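Local coordinates for putative acetyltransferase Ta0821 (Thermoplasma acidophilum DSM 1728, PDB 3C26), which is a putative acetyltransferase of the GNAT family that probably transfers acyl groups other than amino-acyl groups, at residues 145-150 against 246-251. Numbering follows the deposited sequence.
Sequences EYPIYT and ALANGL. With EDO (1,2-ethanediol), chain F.
Tyr149 and Pro147, two residues apart on one face of the strand, both reach Ala248 of the short helix, and Tyr149 also meets Leu251 three residues on. The contact is mostly apolar. The Ala248 methyl rests against both strand side chains: its CB lies 3.4 Å from Pro147 CG, tight for two carbons, and 3.1 Å from Tyr149 OH, at the edge of the phenol near the ring plane. Leu251 comes in over a face instead. Its CD1 makes a CH-pi contact 4.0 Å from the centroid of the Tyr149 ring, 26° off the normal, shifted toward the hydroxyl end, so that CZ is the nearest ring atom at 3.6 Å. With Tyr149 CG anti to the carbonyl carbon (chi1 -53°), the ring slants outward and back along the strand toward Pro147, which brings its hydroxyl to the Ala248 methyl.

The polar link runs through one water. It lies in the plane of the phenol ring, 2.7 Å from Tyr149 OH, and donates to Ala248 O at 2.6 Å. Ala248 O also accepts a hydrogen bond from Leu251 N at 3.1 Å, closing the type I turn from Ala248 to Leu251 that brings the leucine over the ring. Beside Pro147, a 1,2-ethanediol, probably from the crystallisation liquor, gives Glu145 OE2 a weak hydrogen bond through O1 and also binds Lys245 NZ.

The contact is structural packing of 246-251 against strand 141-153. That strand pairs antiparallel with strand 237-243, and the chain then turns through helix 245-248 back over Pro147 and Tyr149. Pro255 also packs on both residues, Leu251 reaches Ser226 and Ile229 of helix 225-232, and Leu251 O accepts a hydrogen bond from Gln152 NE2 of the second subunit.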
ATOM      1  N   GLU A 145       7.119 -11.592  10.041  1.00 22.55           N
ATOM      2  CA  GLU A 145       6.577 -10.734   8.995  1.00 23.26           C
ATOM      3  C   GLU A 145       7.139 -11.104   7.631  1.00 22.87           C
ATOM      4  O   GLU A 145       8.333 -11.403   7.506  1.00 22.76           O
ATOM      5  CB  GLU A 145       6.894  -9.272   9.394  1.00 24.42           C
ATOM      6  CG  GLU A 145       7.050  -8.305   8.312  1.00 27.48           C
ATOM      7  CD  GLU A 145       7.026  -6.876   8.820  1.00 29.75           C
ATOM      8  OE1 GLU A 145       7.901  -6.466   9.622  1.00 35.65           O
ATOM      9  OE2 GLU A 145       6.118  -6.163   8.420  1.00 32.63           O
ATOM     10  N   TYR A 146       6.255 -11.103   6.624  1.00 22.51           N
ATOM     11  CA  TYR A 146       6.583 -11.454   5.225  1.00 22.08           C
ATOM     12  C   TYR A 146       6.224 -10.339   4.249  1.00 22.14           C
ATOM     13  O   TYR A 146       5.096 -10.290   3.740  1.00 22.20           O
ATOM     14  CB  TYR A 146       5.860 -12.737   4.748  1.00 21.81           C
ATOM     15  CG  TYR A 146       6.399 -14.001   5.348  1.00 22.92           C
ATOM     16  CD1 TYR A 146       6.251 -14.261   6.707  1.00 22.91           C
ATOM     17  CD2 TYR A 146       7.059 -14.942   4.573  1.00 21.77           C
ATOM     18  CE1 TYR A 146       6.775 -15.418   7.286  1.00 24.17           C
ATOM     19  CE2 TYR A 146       7.581 -16.117   5.139  1.00 22.95           C
ATOM     20  CZ  TYR A 146       7.431 -16.340   6.490  1.00 24.05           C
ATOM     21  OH  TYR A 146       7.921 -17.483   7.038  1.00 24.09           O
ATOM     22  N   PRO A 147       7.180  -9.435   3.968  1.00 22.50           N
ATOM     23  CA  PRO A 147       6.956  -8.415   2.961  1.00 22.21           C
ATOM     24  C   PRO A 147       6.482  -9.036   1.654  1.00 22.24           C
ATOM     25  O   PRO A 147       6.890 -10.131   1.305  1.00 20.97           O
ATOM     26  CB  PRO A 147       8.337  -7.784   2.789  1.00 22.79           C
ATOM     27  CG  PRO A 147       9.012  -7.999   3.983  1.00 23.54           C
ATOM     28  CD  PRO A 147       8.494  -9.275   4.606  1.00 22.54           C
ATOM     29  N   ILE A 148       5.596  -8.324   0.965  1.00 22.40           N
ATOM     30  CA  ILE A 148       4.910  -8.822  -0.247  1.00 22.52           C
ATOM     31  C   ILE A 148       5.383  -8.143  -1.530  1.00 23.53           C
ATOM     32  O   ILE A 148       5.389  -6.944  -1.614  1.00 24.95           O
ATOM     33  CB  ILE A 148       3.419  -8.552  -0.137  1.00 22.50           C
ATOM     34  CG1 ILE A 148       2.788  -9.286   1.072  1.00 22.90           C
ATOM     35  CG2 ILE A 148       2.714  -8.981  -1.436  1.00 20.62           C
ATOM     36  CD1 ILE A 148       1.316  -8.862   1.392  1.00 22.21           C
ATOM     37  N   TYR A 149       5.764  -8.935  -2.518  1.00 24.18           N
ATOM     38  CA  TYR A 149       6.279  -8.463  -3.818  1.00 24.08           C
ATOM     39  C   TYR A 149       5.452  -9.052  -4.901  1.00 23.45           C
ATOM     40  O   TYR A 149       5.415 -10.264  -5.057  1.00 23.30           O
ATOM     41  CB  TYR A 149       7.737  -8.909  -4.028  1.00 25.25           C
ATOM     42  CG  TYR A 149       8.615  -8.523  -2.883  1.00 25.79           C
ATOM     43  CD1 TYR A 149       8.634  -9.277  -1.716  1.00 27.89           C
ATOM     44  CD2 TYR A 149       9.373  -7.343  -2.926  1.00 28.98           C
ATOM     45  CE1 TYR A 149       9.417  -8.895  -0.618  1.00 26.53           C
ATOM     46  CE2 TYR A 149      10.125  -6.960  -1.859  1.00 28.91           C
ATOM     47  CZ  TYR A 149      10.165  -7.759  -0.704  1.00 29.91           C
ATOM     48  OH  TYR A 149      10.926  -7.354   0.378  1.00 30.69           O
ATOM     49  N   THR A 150       4.764  -8.192  -5.644  1.00 23.58           N
ATOM     50  CA  THR A 150       3.872  -8.630  -6.696  1.00 24.17           C
ATOM     51  C   THR A 150       4.441  -8.286  -8.047  1.00 24.93           C
ATOM     52  O   THR A 150       4.907  -7.181  -8.289  1.00 23.29           O
ATOM     53  CB  THR A 150       2.419  -8.051  -6.584  1.00 24.68           C
ATOM     54  OG1 THR A 150       1.831  -8.344  -5.310  1.00 24.58           O
ATOM     55  CG2 THR A 150       1.511  -8.666  -7.647  1.00 22.21           C
ATOM     56  N   ALA A 246      13.682 -11.146   7.233  1.00 24.05           N
ATOM     57  CA  ALA A 246      15.134 -11.158   7.368  1.00 25.14           C
ATOM     58  C   ALA A 246      15.784 -11.276   6.028  1.00 26.04           C
ATOM     59  O   ALA A 246      16.906 -10.789   5.845  1.00 26.27           O
ATOM     60  CB  ALA A 246      15.624 -12.259   8.294  1.00 24.99           C
ATOM     61  N   LEU A 247      15.078 -11.891   5.083  1.00 26.74           N
ATOM     62  CA  LEU A 247      15.591 -12.049   3.718  1.00 27.46           C
ATOM     63  C   LEU A 247      15.268 -10.842   2.840  1.00 28.94           C
ATOM     64  O   LEU A 247      15.978 -10.518   1.876  1.00 28.72           O
ATOM     65  CB  LEU A 247      14.944 -13.245   3.037  1.00 28.15           C
ATOM     66  CG  LEU A 247      15.068 -14.640   3.611  1.00 29.52           C
ATOM     67  CD1 LEU A 247      14.564 -15.557   2.567  1.00 32.56           C
ATOM     68  CD2 LEU A 247      16.484 -14.959   3.901  1.00 32.17           C
ATOM     69  N   ALA A 248      14.131 -10.233   3.152  1.00 29.54           N
ATOM     70  CA  ALA A 248      13.545  -9.131   2.353  1.00 30.14           C
ATOM     71  C   ALA A 248      14.447  -7.913   2.452  1.00 30.78           C
ATOM     72  O   ALA A 248      14.517  -7.023   1.597  1.00 31.01           O
ATOM     73  CB  ALA A 248      12.137  -8.811   2.869  1.00 29.36           C
ATOM     74  N   ASN A 249      15.201  -7.941   3.518  1.00 31.90           N
ATOM     75  CA  ASN A 249      16.064  -6.840   3.872  1.00 31.76           C
ATOM     76  C   ASN A 249      17.189  -6.726   2.864  1.00 31.32           C
ATOM     77  O   ASN A 249      17.782  -5.677   2.687  1.00 32.07           O
ATOM     78  CB  ASN A 249      16.573  -7.009   5.322  1.00 33.25           C
ATOM     79  CG  ASN A 249      15.462  -6.799   6.367  1.00 33.51           C
ATOM     80  OD1 ASN A 249      14.437  -6.176   6.094  1.00 37.33           O
ATOM     81  ND2 ASN A 249      15.675  -7.311   7.563  1.00 35.55           N
ATOM     82  N   GLY A 250      17.451  -7.809   2.155  1.00 31.14           N
ATOM     83  CA  GLY A 250      18.542  -7.846   1.164  1.00 30.02           C
ATOM     84  C   GLY A 250      18.050  -7.731  -0.285  1.00 29.78           C
ATOM     85  O   GLY A 250      18.802  -7.883  -1.235  1.00 29.52           O
ATOM     86  N   LEU A 251      16.782  -7.418  -0.453  1.00 28.90           N
ATOM     87  CA  LEU A 251      16.200  -7.260  -1.796  1.00 28.04           C
ATOM     88  C   LEU A 251      16.212  -5.775  -2.222  1.00 28.40           C
ATOM     89  O   LEU A 251      16.093  -4.904  -1.382  1.00 28.53           O
ATOM     90  CB  LEU A 251      14.757  -7.793  -1.831  1.00 27.98           C
ATOM     91  CG  LEU A 251      14.559  -9.304  -1.755  1.00 28.10           C
ATOM     92  CD1 LEU A 251      13.055  -9.661  -1.628  1.00 27.62           C
ATOM     93  CD2 LEU A 251      15.172 -10.031  -2.932  1.00 24.87           C
TER
HETATM   94  C1  EDO F 270       8.145  -3.934   5.435  1.00 43.72           C
HETATM   95  O1  EDO F 270       8.142  -5.041   6.361  1.00 43.68           O
HETATM   96  C2  EDO F 270       6.817  -3.778   4.685  1.00 42.87           C
HETATM   97  O2  EDO F 270       5.933  -2.892   5.385  1.00 42.22           O
HETATM   98  O   HOH W   1      12.807  -5.485   0.394  1.00 21.89           O